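Local coordinates for protein antibiotic biosynthesis monooxygenase (Shewanella loihica, PDB 2RIL) that probably acts as a monooxygenase of the antibiotic biosynthesis type and forms a two-chain assembly, at residues A[3-7]-A[59-65]; A[32-36]-A[71-75]. One frame throughout, in Å; residues are numbered along the deposited sequence.

From the N terminus the chain first lays down strand 6-12, whose start, with the residues leading into it, makes the first half of contact 1. It then runs through helix 19-33, whose C-terminal end supplies the first half of contact 2, and through strands 39-47 and 56-62. The end of the latter closes contact 1 after 51 intervening residues; helix 65-79 follows closely and closes contact 2. The segments alternate, so the two loops cross rather than nest. Contact 1 joins two neighbouring strands of the antiparallel sheet; in contact 2 the end of helix 19-33 and the turn after it pack on helix 65-79. Trp62 connects them, its ring packing against Ala71 and Met33.

Contact 1: A[3-7]-A[59-65]; sequences SAPVT and VAIWQSE
Val6 and Trp62 face each other as an antiparallel hydrogen-bonded pair. Val6 N gives its hydrogen to Trp62 O at 3.0 Å, and Trp62 N returns a nearly straight bond (175°) to Val6 O at 2.9 Å. From CB, the Val6 side chain, in one of its two modelled conformers, branches toward the end of strand 56-62 and the start of helix 65-79. CG1, anti to the carbonyl carbon (chi1 -64°), reaches Glu65 CG at 3.6 Å, the two side chains roughly perpendicular. CG2 lies 3.9 Å from both Trp62 CB and Ser64 C. Ile48 of the second subunit also packs on Val6 and Glu65, while Glu65 OE1 is hydrogen-bonded to Tyr69 OH. Next along, Thr7 and Ile61 form a non-hydrogen-bonded pair with their side chains on the other face of the sheet, side by side. Thr7 CG2 is pressed tightly on Val59 CG1, 3.4 Å away. Before strand 6-12 begins and after strand 56-62 has ended, Ser64 CA points its hydrogen at Ala4 O, and a water accepts from both Ala4 N and Glu65 N, the latter at 2.9 Å. Ser64 is the N-cap of helix 65-79, its OG bonded to Asp67 N. This is an antiparallel strand pair, one strand of which runs through a short N-capped link into a helix, within the sheet of the dimeric alpha-beta barrel fold to which this family belongs.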
loop_
_atom_site.group_PDB
_atom_site.type_symbol
_atom_site.label_atom_id
_atom_site.label_comp_id
_atom_site.label_asym_id
_atom_site.label_seq_id
_atom_site.Cartn_x
_atom_site.Cartn_y
_atom_site.Cartn_z
ATOM N N SER A 3 9.969 15.053 13.905
ATOM C CA SER A 3 9.400 13.747 13.719
ATOM C C SER A 3 7.886 13.822 13.620
ATOM O O SER A 3 7.263 14.727 14.155
ATOM C CB SER A 3 9.754 12.859 14.892
ATOM O OG SER A 3 11.154 12.576 14.902
ATOM N N ALA A 4 7.306 12.834 12.947
ATOM C CA ALA A 4 5.872 12.655 12.827
ATOM C C ALA A 4 5.636 11.208 12.423
ATOM O O ALA A 4 6.540 10.594 11.878
ATOM C CB ALA A 4 5.296 13.602 11.772
ATOM N N PRO A 5 4.452 10.661 12.719
ATOM C CA PRO A 5 4.129 9.292 12.320
ATOM C C PRO A 5 4.341 9.093 10.836
ATOM O O PRO A 5 4.130 10.016 10.019
ATOM C CB PRO A 5 2.655 9.138 12.725
ATOM C CG PRO A 5 2.506 10.072 13.886
ATOM C CD PRO A 5 3.341 11.260 13.481
ATOM N N VAL A 6 4.841 7.911 10.496
ATOM C CA VAL A 6 5.105 7.525 9.110
ATOM C C VAL A 6 4.465 6.180 8.828
ATOM O O VAL A 6 4.152 5.408 9.747
ATOM C CB VAL A 6 6.627 7.430 8.749
ATOM C CG1 VAL A 6 7.299 8.797 8.870
ATOM C CG2 VAL A 6 7.365 6.401 9.607
ATOM N N THR A 7 4.292 5.894 7.546
ATOM C CA THR A 7 3.729 4.639 7.102
ATOM C C THR A 7 4.758 3.898 6.295
ATOM O O THR A 7 5.285 4.441 5.326
ATOM C CB THR A 7 2.496 4.872 6.241
ATOM O OG1 THR A 7 1.534 5.603 7.016
ATOM C CG2 THR A 7 1.886 3.544 5.770
ATOM N N VAL A 59 1.266 -2.690 5.274
ATOM C CA VAL A 59 1.135 -1.274 5.561
ATOM C C VAL A 59 1.233 -1.114 7.073
ATOM O O VAL A 59 0.329 -1.523 7.775
ATOM C CB VAL A 59 -0.175 -0.701 5.029
ATOM C CG1 VAL A 59 -0.190 0.856 5.252
ATOM C CG2 VAL A 59 -0.397 -0.972 3.523
ATOM N N ALA A 60 2.345 -0.552 7.551
ATOM C CA ALA A 60 2.616 -0.429 8.997
ATOM C C ALA A 60 2.775 1.023 9.381
ATOM O O ALA A 60 3.247 1.824 8.578
ATOM C CB ALA A 60 3.892 -1.154 9.353
ATOM N N ILE A 61 2.409 1.349 10.608
ATOM C CA ILE A 61 2.507 2.697 11.115
ATOM C C ILE A 61 3.556 2.723 12.227
ATOM O O ILE A 61 3.560 1.861 13.133
ATOM C CB ILE A 61 1.190 3.214 11.682
ATOM C CG1 ILE A 61 0.032 2.833 10.764
ATOM C CG2 ILE A 61 1.289 4.748 11.893
ATOM C CD1 ILE A 61 -0.004 3.640 9.548
ATOM N N TRP A 62 4.453 3.690 12.124
ATOM C CA TRP A 62 5.525 3.906 13.084
ATOM C C TRP A 62 5.423 5.332 13.645
ATOM O O TRP A 62 5.028 6.258 12.944
ATOM C CB TRP A 62 6.886 3.707 12.411
ATOM C CG TRP A 62 7.182 2.291 12.122
ATOM C CD1 TRP A 62 6.720 1.530 11.071
ATOM C CD2 TRP A 62 7.921 1.408 12.957
ATOM N NE1 TRP A 62 7.151 0.256 11.186
ATOM C CE2 TRP A 62 7.925 0.153 12.323
ATOM C CE3 TRP A 62 8.647 1.579 14.148
ATOM C CZ2 TRP A 62 8.604 -0.924 12.849
ATOM C CZ3 TRP A 62 9.307 0.505 14.653
ATOM C CH2 TRP A 62 9.284 -0.725 14.008
ATOM N N GLN A 63 5.867 5.506 14.878
ATOM C CA GLN A 63 5.790 6.820 15.502
ATOM C C GLN A 63 6.664 7.889 14.834
ATOM O O GLN A 63 6.357 9.081 14.873
ATOM C CB GLN A 63 6.216 6.671 16.951
ATOM C CG GLN A 63 6.008 7.937 17.763
ATOM C CD GLN A 63 4.507 8.154 18.066
ATOM O OE1 GLN A 63 3.846 7.267 18.662
ATOM N NE2 GLN A 63 3.952 9.300 17.630
ATOM N N SER A 64 7.779 7.466 14.222
ATOM C CA SER A 64 8.692 8.368 13.536
ATOM C C SER A 64 9.556 7.629 12.584
ATOM O O SER A 64 9.736 6.404 12.714
ATOM C CB SER A 64 9.609 9.061 14.568
ATOM O OG SER A 64 10.452 8.151 15.228
ATOM N N GLU A 65 10.138 8.389 11.657
ATOM C CA GLU A 65 11.156 7.853 10.762
ATOM C C GLU A 65 12.318 7.273 11.579
ATOM O O GLU A 65 12.814 6.176 11.260
ATOM C CB GLU A 65 11.724 8.947 9.839
ATOM C CG GLU A 65 10.853 9.369 8.715
ATOM C CD GLU A 65 11.487 10.459 7.865
ATOM O OE1 GLU A 65 12.594 10.242 7.372
ATOM O OE2 GLU A 65 10.870 11.513 7.698
HETATM O O HOH W 1 9.797 11.269 11.522
#

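Contact 2: A[32-36]-A[71-75]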
loop_
_atom_site.group_PDB
_atom_site.type_symbol
_atom_site.label_atom_id
_atom_site.label_comp_id
_atom_site.label_asym_id
_atom_site.label_seq_id
_atom_site.Cartn_x
_atom_site.Cartn_y
_atom_site.Cartn_z
ATOM N N PHE A 32 9.400 -9.563 15.514
ATOM C CA PHE A 32 10.575 -8.782 15.912
ATOM C C PHE A 32 10.259 -7.293 15.921
ATOM O O PHE A 32 10.495 -6.591 16.871
ATOM C CB PHE A 32 11.748 -9.027 14.952
ATOM C CG PHE A 32 12.946 -8.221 15.286
ATOM C CD1 PHE A 32 13.874 -8.679 16.231
ATOM C CD2 PHE A 32 13.154 -6.969 14.714
ATOM C CE1 PHE A 32 14.961 -7.900 16.569
ATOM C CE2 PHE A 32 14.262 -6.227 15.019
ATOM C CZ PHE A 32 15.168 -6.693 15.951
HETATM N N MSE A 33 9.667 -6.795 14.846
HETATM C CA MSE A 33 9.432 -5.347 14.735
HETATM C C MSE A 33 8.452 -4.832 15.779
HETATM O O MSE A 33 8.586 -3.705 16.284
HETATM C CB MSE A 33 8.906 -5.037 13.333
HETATM C CG MSE A 33 9.950 -5.182 12.228
HETATM SE SE MSE A 33 11.571 -4.140 12.532
HETATM C CE MSE A 33 11.366 -2.810 11.095
ATOM N N ALA A 34 7.507 -5.677 16.157
ATOM C CA ALA A 34 6.464 -5.274 17.071
ATOM C C ALA A 34 6.991 -5.011 18.464
ATOM O O ALA A 34 6.313 -4.346 19.269
ATOM C CB ALA A 34 5.314 -6.333 17.080
ATOM N N GLN A 35 8.192 -5.509 18.744
ATOM C CA GLN A 35 8.904 -5.263 19.995
ATOM C C GLN A 35 9.767 -4.028 20.044
ATOM O O GLN A 35 10.371 -3.706 21.092
ATOM C CB GLN A 35 9.784 -6.485 20.315
ATOM C CG GLN A 35 8.929 -7.712 20.547
ATOM C CD GLN A 35 8.114 -7.552 21.831
ATOM O OE1 GLN A 35 8.667 -7.228 22.900
ATOM N NE2 GLN A 35 6.798 -7.722 21.724
ATOM N N GLN A 36 9.826 -3.305 18.935
ATOM C CA GLN A 36 10.756 -2.196 18.794
ATOM C C GLN A 36 10.091 -0.908 19.184
ATOM O O GLN A 36 8.882 -0.715 18.952
ATOM C CB GLN A 36 11.286 -2.114 17.377
ATOM C CG GLN A 36 11.947 -3.401 16.905
ATOM C CD GLN A 36 12.994 -3.880 17.825
ATOM O OE1 GLN A 36 13.900 -3.122 18.233
ATOM N NE2 GLN A 36 12.908 -5.161 18.150
ATOM N N ALA A 71 14.848 0.396 14.068
ATOM C CA ALA A 71 14.289 -0.946 14.138
ATOM C C ALA A 71 14.769 -1.760 12.929
ATOM O O ALA A 71 15.144 -2.928 13.050
ATOM C CB ALA A 71 12.779 -0.866 14.122
ATOM N N ALA A 72 14.785 -1.130 11.751
ATOM C CA ALA A 72 15.271 -1.820 10.525
ATOM C C ALA A 72 16.757 -2.235 10.620
ATOM O O ALA A 72 17.145 -3.348 10.191
ATOM C CB ALA A 72 15.026 -0.947 9.272
ATOM N N GLN A 73 17.580 -1.368 11.203
ATOM C CA GLN A 73 19.004 -1.671 11.428
ATOM C C GLN A 73 19.136 -2.850 12.391
ATOM O O GLN A 73 19.885 -3.809 12.143
ATOM C CB GLN A 73 19.726 -0.444 11.983
ATOM C CG GLN A 73 21.242 -0.724 12.243
ATOM C CD GLN A 73 22.079 0.387 12.913
ATOM O OE1 GLN A 73 21.892 1.571 12.645
ATOM N NE2 GLN A 73 23.112 -0.029 13.705
ATOM N N LYS A 74 18.360 -2.820 13.473
ATOM C CA LYS A 74 18.360 -3.968 14.403
ATOM C C LYS A 74 17.904 -5.280 13.773
ATOM O O LYS A 74 18.464 -6.350 14.067
ATOM C CB LYS A 74 17.570 -3.678 15.676
ATOM C CG LYS A 74 18.121 -2.559 16.536
ATOM C CD LYS A 74 17.344 -2.509 17.842
ATOM C CE LYS A 74 17.827 -1.381 18.758
ATOM N NZ LYS A 74 17.013 -0.120 18.687
HETATM N N MSE A 75 16.920 -5.190 12.873
HETATM C CA MSE A 75 16.367 -6.347 12.168
HETATM C C MSE A 75 17.419 -7.056 11.313
HETATM O O MSE A 75 17.402 -8.302 11.222
HETATM C CB MSE A 75 15.149 -5.930 11.298
HETATM C CG MSE A 75 14.140 -7.055 11.033
HETATM SE SE MSE A 75 12.730 -6.605 9.704
HETATM C CE MSE A 75 13.918 -6.789 8.209
HETATM O O HOH W 2 14.775 -0.484 17.525
#
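Apolar contacts carry most of the meeting between Phe32 and Met33 and the turns of helix 65-79. The Phe32 ring, with CG anti to the backbone N (chi1 178°), extends toward that helix: CE2 comes to 3.5 Å from Met75 CA, and Ala71 O and Lys74 CB lie at the ring edge. Met33, a selenomethionine curled about its CB-CG and CG-SE bonds, brings SE to 3.8 Å from Ala71 CB. In one of its two modelled conformers selenomethionine Met75 sets CG 3.8 Å from Phe32 CD2 and SE 3.9 Å from Met33 SE, its chain perpendicular to that of Met33. Gln36 CB rests on the same Ala71 methyl.

Polar contacts centre on Gln36. Its NE2 sits over one face of the Phe32 ring, away from the ring centre, and donates to Phe32 O at 3.1 Å from above the carbonyl plane; Gln35 N reaches that oxygen from the opposite face. Two donors thus grip Phe32 O, and the bond from NE2 folds the Gln36 side chain back over Phe32. Gln36 OE1 accepts from a water at 2.9 Å and touches Lys74 CD at 3.5 Å; the water's link to Lys74 NZ is implausibly short, so a bridge is doubtful. Trp62 lies beneath Met33 and Ala71: a helix end and its turn pack on a second helix above the sheet, as in an alpha-beta ferredoxin-like fold.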